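Local structure of aluminum resistance protein (Clostridium novyi, 3I16) at residues I40-V48 / E223-T231; L242-P252 / V286-A297. The protein probably cleaves carbon-sulfur bonds as a pyridoxal-5'-phosphate-dependent lyase of the methionine gamma-lyase family, with a likely part in aluminium resistance. All coordinates share one frame; numbering follows the deposited sequence. Where two conformers were deposited one is given.

Interaction 1: I40-V48 / E223-T231. With EDO (1,2-ethanediol), chain L.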
loop_
_atom_site.group_PDB
_atom_site.type_symbol
_atom_site.label_atom_id
_atom_site.label_comp_id
_atom_site.label_asym_id
_atom_site.label_seq_id
_atom_site.Cartn_x
_atom_site.Cartn_y
_atom_site.Cartn_z
ATOM N N ILE B 40 -35.307 -5.920 2.747
ATOM C CA ILE B 40 -34.465 -5.146 3.672
ATOM C C ILE B 40 -33.160 -4.702 2.976
ATOM O O ILE B 40 -32.760 -3.556 3.086
ATOM C CB ILE B 40 -34.171 -5.955 4.956
ATOM C CG1 ILE B 40 -35.447 -6.166 5.774
ATOM C CG2 ILE B 40 -33.140 -5.273 5.837
ATOM C CD1 ILE B 40 -35.305 -7.269 6.827
ATOM N N ARG B 41 -32.526 -5.611 2.239
ATOM C CA ARG B 41 -31.236 -5.348 1.574
ATOM C C ARG B 41 -31.348 -4.222 0.564
ATOM O O ARG B 41 -30.471 -3.348 0.472
ATOM C CB ARG B 41 -30.741 -6.635 0.911
ATOM C CG ARG B 41 -29.413 -6.521 0.165
ATOM C CD ARG B 41 -29.139 -7.787 -0.582
ATOM N NE ARG B 41 -30.159 -8.058 -1.598
ATOM C CZ ARG B 41 -30.284 -9.197 -2.268
ATOM N NH1 ARG B 41 -29.461 -10.226 -2.054
ATOM N NH2 ARG B 41 -31.258 -9.324 -3.156
ATOM N N GLU B 42 -32.446 -4.233 -0.172
ATOM C CA GLU B 42 -32.740 -3.210 -1.147
ATOM C C GLU B 42 -32.779 -1.821 -0.487
ATOM O O GLU B 42 -32.154 -0.871 -0.968
ATOM C CB GLU B 42 -34.099 -3.524 -1.762
ATOM C CG GLU B 42 -34.542 -2.587 -2.818
ATOM C CD GLU B 42 -35.848 -3.041 -3.410
ATOM O OE1 GLU B 42 -36.875 -2.987 -2.691
ATOM O OE2 GLU B 42 -35.833 -3.452 -4.591
ATOM N N PHE B 43 -33.550 -1.699 0.596
ATOM C CA PHE B 43 -33.622 -0.421 1.324
ATOM C C PHE B 43 -32.235 0.010 1.812
ATOM O O PHE B 43 -31.838 1.188 1.668
ATOM C CB PHE B 43 -34.523 -0.519 2.541
ATOM C CG PHE B 43 -34.603 0.767 3.309
ATOM C CD1 PHE B 43 -35.541 1.731 2.975
ATOM C CD2 PHE B 43 -33.722 1.026 4.321
ATOM C CE1 PHE B 43 -35.611 2.896 3.653
ATOM C CE2 PHE B 43 -33.776 2.222 5.003
ATOM C CZ PHE B 43 -34.731 3.148 4.673
ATOM N N ASN B 44 -31.518 -0.946 2.406
ATOM C CA ASN B 44 -30.203 -0.658 2.960
ATOM C C ASN B 44 -29.195 -0.284 1.885
ATOM O O ASN B 44 -28.330 0.519 2.128
ATOM C CB ASN B 44 -29.683 -1.812 3.846
ATOM C CG ASN B 44 -30.399 -1.896 5.218
ATOM O OD1 ASN B 44 -30.950 -0.907 5.706
ATOM N ND2 ASN B 44 -30.378 -3.078 5.837
ATOM N N GLN B 45 -29.321 -0.834 0.689
ATOM C CA GLN B 45 -28.409 -0.490 -0.367
ATOM C C GLN B 45 -28.662 0.974 -0.739
ATOM O O GLN B 45 -27.728 1.739 -0.971
ATOM C CB GLN B 45 -28.618 -1.391 -1.601
ATOM C CG GLN B 45 -27.634 -1.088 -2.746
ATOM C CD GLN B 45 -26.232 -1.549 -2.441
ATOM O OE1 GLN B 45 -25.927 -2.725 -2.591
ATOM N NE2 GLN B 45 -25.359 -0.625 -2.056
ATOM N N LEU B 46 -29.933 1.350 -0.823
ATOM C CA LEU B 46 -30.307 2.719 -1.175
ATOM C C LEU B 46 -29.869 3.713 -0.087
ATOM O O LEU B 46 -29.375 4.795 -0.394
ATOM C CB LEU B 46 -31.810 2.792 -1.425
ATOM C CG LEU B 46 -32.426 4.132 -1.759
ATOM C CD1 LEU B 46 -31.762 4.789 -2.990
ATOM C CD2 LEU B 46 -33.900 3.913 -1.962
ATOM N N LYS B 47 -30.019 3.311 1.171
ATOM C CA LYS B 47 -29.581 4.115 2.321
ATOM C C LYS B 47 -28.085 4.447 2.218
ATOM O O LYS B 47 -27.668 5.612 2.383
ATOM C CB LYS B 47 -29.874 3.358 3.628
ATOM C CG LYS B 47 -29.382 4.045 4.900
ATOM C CD LYS B 47 -29.974 3.440 6.177
ATOM C CE LYS B 47 -29.483 2.054 6.511
ATOM N NZ LYS B 47 -30.152 1.562 7.735
ATOM N N VAL B 48 -27.280 3.437 1.925
ATOM C CA VAL B 48 -25.831 3.643 1.795
ATOM C C VAL B 48 -25.474 4.475 0.555
ATOM O O VAL B 48 -24.632 5.377 0.639
ATOM C CB VAL B 48 -25.047 2.305 1.825
ATOM C CG1 VAL B 48 -23.571 2.541 1.560
ATOM C CG2 VAL B 48 -25.255 1.573 3.179
ATOM N N GLU B 223 -25.119 -4.961 11.890
ATOM C CA GLU B 223 -25.216 -3.946 10.850
ATOM C C GLU B 223 -25.945 -4.487 9.628
ATOM O O GLU B 223 -25.679 -5.603 9.171
ATOM C CB GLU B 223 -23.840 -3.412 10.430
ATOM C CG GLU B 223 -22.988 -2.860 11.555
ATOM C CD GLU B 223 -22.102 -3.874 12.252
ATOM O OE1 GLU B 223 -22.208 -5.093 11.981
ATOM O OE2 GLU B 223 -21.323 -3.440 13.126
ATOM N N PHE B 224 -26.913 -3.711 9.154
ATOM C CA PHE B 224 -27.734 -4.047 7.985
ATOM C C PHE B 224 -28.665 -5.289 8.105
ATOM O O PHE B 224 -29.184 -5.783 7.105
ATOM C CB PHE B 224 -26.865 -4.086 6.736
ATOM C CG PHE B 224 -26.035 -2.829 6.559
ATOM C CD1 PHE B 224 -26.648 -1.608 6.393
ATOM C CD2 PHE B 224 -24.661 -2.880 6.597
ATOM C CE1 PHE B 224 -25.896 -0.451 6.252
ATOM C CE2 PHE B 224 -23.902 -1.724 6.466
ATOM C CZ PHE B 224 -24.522 -0.511 6.288
HETATM N N MSE B 225 -28.936 -5.731 9.328
HETATM C CA MSE B 225 -29.888 -6.820 9.547
HETATM C C MSE B 225 -31.322 -6.314 9.422
HETATM O O MSE B 225 -32.249 -7.096 9.148
HETATM C CB MSE B 225 -29.701 -7.446 10.923
HETATM C CG MSE B 225 -28.395 -8.154 11.149
HETATM SE SE MSE B 225 -28.135 -9.749 10.065
HETATM C CE MSE B 225 -27.381 -8.916 8.504
ATOM N N ASP B 226 -31.505 -5.016 9.647
ATOM C CA ASP B 226 -32.814 -4.407 9.596
ATOM C C ASP B 226 -32.612 -3.107 8.844
ATOM O O ASP B 226 -31.481 -2.745 8.526
ATOM C CB ASP B 226 -33.333 -4.171 11.032
ATOM C CG ASP B 226 -34.795 -3.773 11.081
ATOM O OD1 ASP B 226 -35.644 -4.542 10.614
ATOM O OD2 ASP B 226 -35.093 -2.675 11.566
ATOM N N THR B 227 -33.708 -2.425 8.526
ATOM C CA THR B 227 -33.645 -1.151 7.843
ATOM C C THR B 227 -33.274 -0.046 8.839
ATOM O O THR B 227 -32.876 1.047 8.422
ATOM C CB THR B 227 -34.968 -0.791 7.151
ATOM O OG1 THR B 227 -36.009 -0.785 8.123
ATOM C CG2 THR B 227 -35.307 -1.808 6.079
ATOM N N LYS B 228 -33.430 -0.327 10.132
ATOM C CA LYS B 228 -33.015 0.586 11.195
ATOM C C LYS B 228 -31.785 0.061 11.938
ATOM O O LYS B 228 -31.511 -1.141 11.960
ATOM C CB LYS B 228 -34.140 0.772 12.223
ATOM C CG LYS B 228 -35.360 1.503 11.708
ATOM C CD LYS B 228 -36.290 1.891 12.852
ATOM C CE LYS B 228 -37.398 2.799 12.367
ATOM N NZ LYS B 228 -38.170 2.147 11.295
ATOM N N GLU B 229 -31.064 0.980 12.560
ATOM C CA GLU B 229 -29.922 0.651 13.418
ATOM C C GLU B 229 -30.274 1.186 14.823
ATOM O O GLU B 229 -31.278 1.896 14.995
ATOM C CB GLU B 229 -28.649 1.260 12.859
ATOM C CG GLU B 229 -28.201 0.637 11.516
ATOM C CD GLU B 229 -27.763 -0.822 11.619
ATOM O OE1 GLU B 229 -27.257 -1.225 12.682
ATOM O OE2 GLU B 229 -27.892 -1.566 10.610
ATOM N N PRO B 230 -29.465 0.846 15.838
ATOM C CA PRO B 230 -29.834 1.296 17.184
ATOM C C PRO B 230 -29.884 2.811 17.324
ATOM O O PRO B 230 -30.619 3.315 18.170
ATOM C CB PRO B 230 -28.743 0.705 18.068
ATOM C CG PRO B 230 -28.282 -0.496 17.330
ATOM C CD PRO B 230 -28.344 -0.105 15.869
ATOM N N THR B 231 -29.134 3.524 16.493
ATOM C CA THR B 231 -29.119 4.980 16.516
ATOM C C THR B 231 -30.445 5.574 15.992
ATOM O O THR B 231 -30.718 6.746 16.212
ATOM C CB THR B 231 -27.919 5.513 15.696
ATOM O OG1 THR B 231 -27.878 4.822 14.441
ATOM C CG2 THR B 231 -26.595 5.252 16.439
HETATM C C1 EDO L . -27.607 -15.643 -2.738
HETATM O O1 EDO L . -26.244 -15.388 -3.102
HETATM C C2 EDO L . -28.513 -14.490 -3.146
HETATM O O2 EDO L . -28.368 -13.335 -2.297
HETATM O O HOH W 1 -28.983 -5.348 4.285
HETATM O O HOH W 2 -29.410 -0.781 8.365
#
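N44 and K47, one turn apart on helix 17-54, reach across to backbone carbonyls of the loop 223-231. The N44 amide gives ND2 to D226 O at 2.9 Å with an N-H...O angle of 160°; the oxygen lies close to the amide plane, whereas the nitrogen sits well above the plane of the D226 carbonyl. Water 1 links the same ND2 to F224 O. K47 bends at its third torsion (chi3 70°), which carries NZ over the carbonyl of the next residue: NZ bonds T227 O at 2.9 Å, again from above the carbonyl plane. A weak bond from K47 NZ to N44 OD1 ties the two helix side chains to each other. Apolar contacts fill in around these bonds. F43 CD2 lies 3.6 Å from T227 CB, which approaches the ring obliquely, the two side chains crossing nearly at right angles. I40 sets CG2, which lies opposite the backbone N about CA-CB, 3.7 Å from D226 C, and V48 CG2 comes within 3.7 Å of F224 CE1. The F224 ring also turns an edge to N44 CG, its plane 62° from that of the amide. In this fold type I (aspartate aminotransferase-like) architecture, as expected for the methionine gamma-lyase family, the loop follows strand 214-218 of the central sheet, which ends at the cofactor-pocket residue D218, so the long helix 17-54 here packs against a connection of the cofactor domain. The loop is shaped from within: D226 OD2 accepts from K228 N in an Asx turn, and E229 OE2 takes the F224 N-H on its syn side at 2.8 Å. The other carboxylate oxygen of E229 forms a salt bridge with R184. On the helix flank beyond, R41 and E42 make salt bridges with D412 and K415 of the second subunit.

Interaction 2: L242-P252 / V286-A297. With EDO (1,2-ethanediol), chain M; EDO (1,2-ethanediol), chain H.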
loop_
_atom_site.group_PDB
_atom_site.type_symbol
_atom_site.label_atom_id
_atom_site.label_comp_id
_atom_site.label_asym_id
_atom_site.label_seq_id
_atom_site.Cartn_x
_atom_site.Cartn_y
_atom_site.Cartn_z
ATOM N N LEU B 242 -14.712 -3.175 11.773
ATOM C CA LEU B 242 -14.755 -3.111 10.317
ATOM C C LEU B 242 -14.403 -4.456 9.644
ATOM O O LEU B 242 -14.413 -4.536 8.427
ATOM C CB LEU B 242 -13.853 -1.980 9.759
ATOM C CG LEU B 242 -14.222 -0.499 9.970
ATOM C CD1 LEU B 242 -13.513 0.323 8.890
ATOM C CD2 LEU B 242 -15.710 -0.190 9.905
ATOM N N ILE B 243 -14.033 -5.481 10.408
ATOM C CA ILE B 243 -13.819 -6.795 9.818
ATOM C C ILE B 243 -15.023 -7.729 10.047
ATOM O O ILE B 243 -14.905 -8.935 9.858
ATOM C CB ILE B 243 -12.442 -7.434 10.150
ATOM C CG1 ILE B 243 -12.317 -7.868 11.597
ATOM C CG2 ILE B 243 -11.295 -6.464 9.732
ATOM C CD1 ILE B 243 -10.956 -8.570 11.880
ATOM N N LYS B 244 -16.152 -7.159 10.504
ATOM C CA LYS B 244 -17.410 -7.887 10.595
ATOM C C LYS B 244 -18.265 -7.289 9.471
ATOM O O LYS B 244 -17.720 -6.847 8.486
ATOM C CB LYS B 244 -18.073 -7.772 11.964
ATOM C CG LYS B 244 -17.235 -8.293 13.104
ATOM C CD LYS B 244 -18.020 -8.266 14.396
ATOM C CE LYS B 244 -17.139 -8.641 15.575
ATOM N NZ LYS B 244 -16.424 -9.925 15.336
ATOM N N ASN B 245 -19.588 -7.275 9.616
ATOM C CA ASN B 245 -20.510 -6.831 8.549
ATOM C C ASN B 245 -20.163 -5.564 7.756
ATOM O O ASN B 245 -20.092 -5.592 6.530
ATOM C CB ASN B 245 -21.929 -6.607 9.109
ATOM C CG ASN B 245 -22.484 -7.795 9.890
ATOM O OD1 ASN B 245 -21.737 -8.617 10.397
ATOM N ND2 ASN B 245 -23.816 -7.848 10.026
ATOM N N ILE B 246 -19.971 -4.449 8.456
ATOM C CA ILE B 246 -19.867 -3.128 7.802
ATOM C C ILE B 246 -18.646 -2.896 6.939
ATOM O O ILE B 246 -18.601 -1.939 6.152
ATOM C CB ILE B 246 -20.085 -1.982 8.836
ATOM C CG1 ILE B 246 -20.513 -0.684 8.141
ATOM C CG2 ILE B 246 -18.852 -1.785 9.722
ATOM C CD1 ILE B 246 -21.336 0.245 9.015
ATOM N N GLY B 247 -17.638 -3.737 7.096
ATOM C CA GLY B 247 -16.461 -3.686 6.222
ATOM C C GLY B 247 -16.692 -4.394 4.882
ATOM O O GLY B 247 -15.814 -4.362 4.015
ATOM N N GLY B 248 -17.823 -5.091 4.750
ATOM C CA GLY B 248 -18.232 -5.744 3.491
ATOM C C GLY B 248 -17.249 -6.753 2.951
ATOM O O GLY B 248 -17.147 -6.944 1.735
ATOM N N GLY B 249 -16.478 -7.345 3.864
ATOM C CA GLY B 249 -15.477 -8.332 3.522
ATOM C C GLY B 249 -14.196 -7.759 2.929
ATOM O O GLY B 249 -13.321 -8.508 2.582
ATOM N N ILE B 250 -14.068 -6.439 2.809
ATOM C CA ILE B 250 -12.856 -5.867 2.204
ATOM C C ILE B 250 -12.078 -4.831 3.047
ATOM O O ILE B 250 -10.896 -4.638 2.828
ATOM C CB ILE B 250 -13.120 -5.373 0.764
ATOM C CG1 ILE B 250 -14.048 -4.184 0.734
ATOM C CG2 ILE B 250 -13.733 -6.521 -0.107
ATOM C CD1 ILE B 250 -14.319 -3.711 -0.671
ATOM N N ALA B 251 -12.714 -4.187 4.013
ATOM C CA ALA B 251 -11.979 -3.318 4.940
ATOM C C ALA B 251 -10.902 -4.222 5.589
ATOM O O ALA B 251 -11.208 -5.321 6.038
ATOM C CB ALA B 251 -12.928 -2.747 6.005
ATOM N N PRO B 252 -9.647 -3.798 5.587
ATOM C CA PRO B 252 -8.600 -4.675 6.107
ATOM C C PRO B 252 -8.432 -4.719 7.639
ATOM O O PRO B 252 -7.827 -5.673 8.140
ATOM C CB PRO B 252 -7.343 -4.132 5.434
ATOM C CG PRO B 252 -7.612 -2.713 5.235
ATOM C CD PRO B 252 -9.074 -2.628 4.905
ATOM N N VAL B 286 -5.628 2.848 2.917
ATOM C CA VAL B 286 -6.718 1.863 2.917
ATOM C C VAL B 286 -8.132 2.460 2.930
ATOM O O VAL B 286 -9.117 1.727 3.008
ATOM C CB VAL B 286 -6.555 0.866 4.085
ATOM C CG1 VAL B 286 -5.211 0.128 3.949
ATOM C CG2 VAL B 286 -6.707 1.573 5.429
ATOM N N VAL B 287 -8.232 3.780 2.809
ATOM C CA VAL B 287 -9.526 4.446 2.871
ATOM C C VAL B 287 -10.439 4.020 1.725
ATOM O O VAL B 287 -11.649 3.796 1.939
ATOM C CB VAL B 287 -9.390 5.988 2.942
ATOM C CG1 VAL B 287 -9.074 6.561 1.584
ATOM C CG2 VAL B 287 -10.668 6.592 3.484
ATOM N N ARG B 288 -9.897 3.826 0.527
ATOM C CA ARG B 288 -10.780 3.403 -0.567
ATOM C C ARG B 288 -11.484 2.070 -0.250
ATOM O O ARG B 288 -12.656 1.909 -0.550
ATOM C CB ARG B 288 -10.065 3.309 -1.905
ATOM C CG ARG B 288 -11.023 3.052 -3.052
ATOM C CD ARG B 288 -10.341 2.951 -4.402
ATOM N NE ARG B 288 -9.584 1.709 -4.514
ATOM C CZ ARG B 288 -8.266 1.592 -4.704
ATOM N NH1 ARG B 288 -7.473 2.650 -4.897
ATOM N NH2 ARG B 288 -7.740 0.370 -4.762
ATOM N N SER B 289 -10.773 1.126 0.347
ATOM C CA SER B 289 -11.355 -0.178 0.667
ATOM C C SER B 289 -12.413 -0.052 1.759
ATOM O O SER B 289 -13.336 -0.894 1.851
ATOM C CB SER B 289 -10.260 -1.179 1.080
ATOM O OG SER B 289 -9.701 -0.813 2.330
HETATM N N MSE B 290 -12.285 0.972 2.606
HETATM C CA MSE B 290 -13.292 1.194 3.653
HETATM C C MSE B 290 -14.578 1.745 3.063
HETATM O O MSE B 290 -15.673 1.317 3.457
HETATM C CB MSE B 290 -12.777 2.085 4.761
HETATM C CG MSE B 290 -11.912 1.331 5.732
HETATM SE SE MSE B 290 -11.293 2.512 7.094
HETATM C CE MSE B 290 -9.675 3.170 6.223
ATOM N N TYR B 291 -14.455 2.672 2.117
ATOM C CA TYR B 291 -15.628 3.201 1.408
ATOM C C TYR B 291 -16.289 2.064 0.606
ATOM O O TYR B 291 -17.519 1.820 0.684
ATOM C CB TYR B 291 -15.248 4.290 0.397
ATOM C CG TYR B 291 -15.018 5.700 0.929
ATOM C CD1 TYR B 291 -16.096 6.517 1.252
ATOM C CD2 TYR B 291 -13.740 6.246 1.027
ATOM C CE1 TYR B 291 -15.912 7.811 1.700
ATOM C CE2 TYR B 291 -13.543 7.548 1.495
ATOM C CZ TYR B 291 -14.646 8.327 1.825
ATOM O OH TYR B 291 -14.507 9.635 2.267
ATOM N N GLN B 292 -15.468 1.366 -0.173
ATOM C CA GLN B 292 -16.001 0.305 -1.020
ATOM C C GLN B 292 -16.675 -0.813 -0.210
ATOM O O GLN B 292 -17.723 -1.328 -0.605
ATOM C CB GLN B 292 -14.938 -0.255 -1.961
ATOM C CG GLN B 292 -15.577 -1.031 -3.107
ATOM C CD GLN B 292 -14.620 -1.502 -4.158
ATOM O OE1 GLN B 292 -13.410 -1.308 -4.058
ATOM N NE2 GLN B 292 -15.170 -2.130 -5.205
ATOM N N GLY B 293 -16.079 -1.148 0.936
ATOM C CA GLY B 293 -16.622 -2.146 1.842
ATOM C C GLY B 293 -17.974 -1.751 2.407
ATOM O O GLY B 293 -18.886 -2.571 2.471
ATOM N N LEU B 294 -18.121 -0.494 2.813
ATOM C CA LEU B 294 -19.427 -0.017 3.313
ATOM C C LEU B 294 -20.497 -0.163 2.238
ATOM O O LEU B 294 -21.649 -0.557 2.511
ATOM C CB LEU B 294 -19.351 1.462 3.725
ATOM C CG LEU B 294 -20.665 2.165 4.097
ATOM C CD1 LEU B 294 -21.314 1.466 5.275
ATOM C CD2 LEU B 294 -20.412 3.633 4.391
ATOM N N PHE B 295 -20.121 0.152 1.012
ATOM C CA PHE B 295 -21.062 0.100 -0.108
ATOM C C PHE B 295 -21.531 -1.319 -0.391
ATOM O O PHE B 295 -22.684 -1.527 -0.784
ATOM C CB PHE B 295 -20.438 0.727 -1.355
ATOM C CG PHE B 295 -21.414 0.935 -2.454
ATOM C CD1 PHE B 295 -22.303 1.998 -2.402
ATOM C CD2 PHE B 295 -21.471 0.059 -3.531
ATOM C CE1 PHE B 295 -23.229 2.191 -3.394
ATOM C CE2 PHE B 295 -22.392 0.264 -4.550
ATOM C CZ PHE B 295 -23.274 1.329 -4.473
ATOM N N LEU B 296 -20.641 -2.287 -0.207
ATOM C CA LEU B 296 -20.975 -3.716 -0.381
ATOM C C LEU B 296 -21.622 -4.331 0.838
ATOM O O LEU B 296 -22.214 -5.402 0.731
ATOM C CB LEU B 296 -19.720 -4.537 -0.681
ATOM C CG LEU B 296 -19.096 -4.308 -2.065
ATOM C CD1 LEU B 296 -17.712 -4.850 -2.095
ATOM C CD2 LEU B 296 -19.969 -4.924 -3.163
ATOM N N ALA B 297 -21.551 -3.650 1.985
ATOM C CA ALA B 297 -21.991 -4.262 3.252
ATOM C C ALA B 297 -23.461 -4.700 3.312
ATOM O O ALA B 297 -23.750 -5.755 3.855
ATOM C CB ALA B 297 -21.626 -3.362 4.475
HETATM C C1 EDO M . -10.164 -2.801 -3.597
HETATM O O1 EDO M . -9.252 -2.260 -4.576
HETATM C C2 EDO M . -10.598 -1.761 -2.570
HETATM O O2 EDO M . -11.127 -0.602 -3.221
HETATM C C1 EDO H . -8.394 -6.446 -0.831
HETATM O O1 EDO H . -8.360 -7.729 -0.184
HETATM C C2 EDO H . -9.274 -5.468 -0.085
HETATM O O2 EDO H . -8.726 -5.217 1.208
HETATM O O HOH W 3 -16.650 0.150 5.840
#
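I250 pushes its side chain into the hollow left by G293 on helix 287-318. Its CG1 lies 3.5 Å from G293 CA and equally close to S289 O, and CD1 packs on Q292 CB and also reaches L296 CD1. The first torsion places CG1 between the backbone N and carbonyl carbon (chi1 67°), which turns the chain onto the helix surface. Glycine is used on both sides of the seam. G247 O comes to 3.2 Å from G293 CA, and reciprocally G248 CA fits 3.4 Å from G293 O; the bare CA atoms of G248 and G293 allow the two backbones to come this close. These are CA-H...O contacts, joined by one from L294 CA to I246 O, and no direct hydrogen bond crosses the interface. Water 3 instead bridges I246 O and M290 O.

Smaller bumps extend the fit in both directions. A297 CB nestles 3.4 Å from N245 O, and the I246 and L294 side chains run side by side. Toward the start of the helix, L242 CD1 meets the selenium of selenomethionine M290 at 3.6 Å, the two chains crossing almost perpendicularly. P252 closes the row, its CG against V286 CB at 3.9 Å and its CD beside S289 OG; that hydroxyl bonds back to V286 O at 2.7 Å.

At the boundary with the second subunit, Q292 NE2 bonds G249 O of that subunit, and the reverse bond is made as well, so each loop meets the other subunit's helix. The loop carries K244, which lines the PLP pocket and touches the cofactor. It connects strands 237-241 and 255-259, antiparallel neighbours in the seven-stranded sheet. From helix 73-86, Y82 touches L242 and I246, and F86 touches I246, while L294 leans on V48 of helix 17-54.

Interaction 2 is almost wholly buried, whereas interaction 1 is only partly so. Their chemistry differs accordingly: side-chain amide and ammonium groups grip loop carbonyls at 40-48 / 223-231, while at 242-252 / 286-297 apolar chains and glycine-lined backbone fit closely, without a direct hydrogen bond. In both, a long helix packs on a loop attached to the central sheet, and strand 237-241 lies between the two loops in the chain. The contacts also touch: E223 O probably bonds N245 ND2, Q45 NE2 probably bonds F295 O, and F224 CE2 lies 3.4 Å from A297 CB. Both reach the second subunit, but K244 places interaction 2 at the PLP pocket.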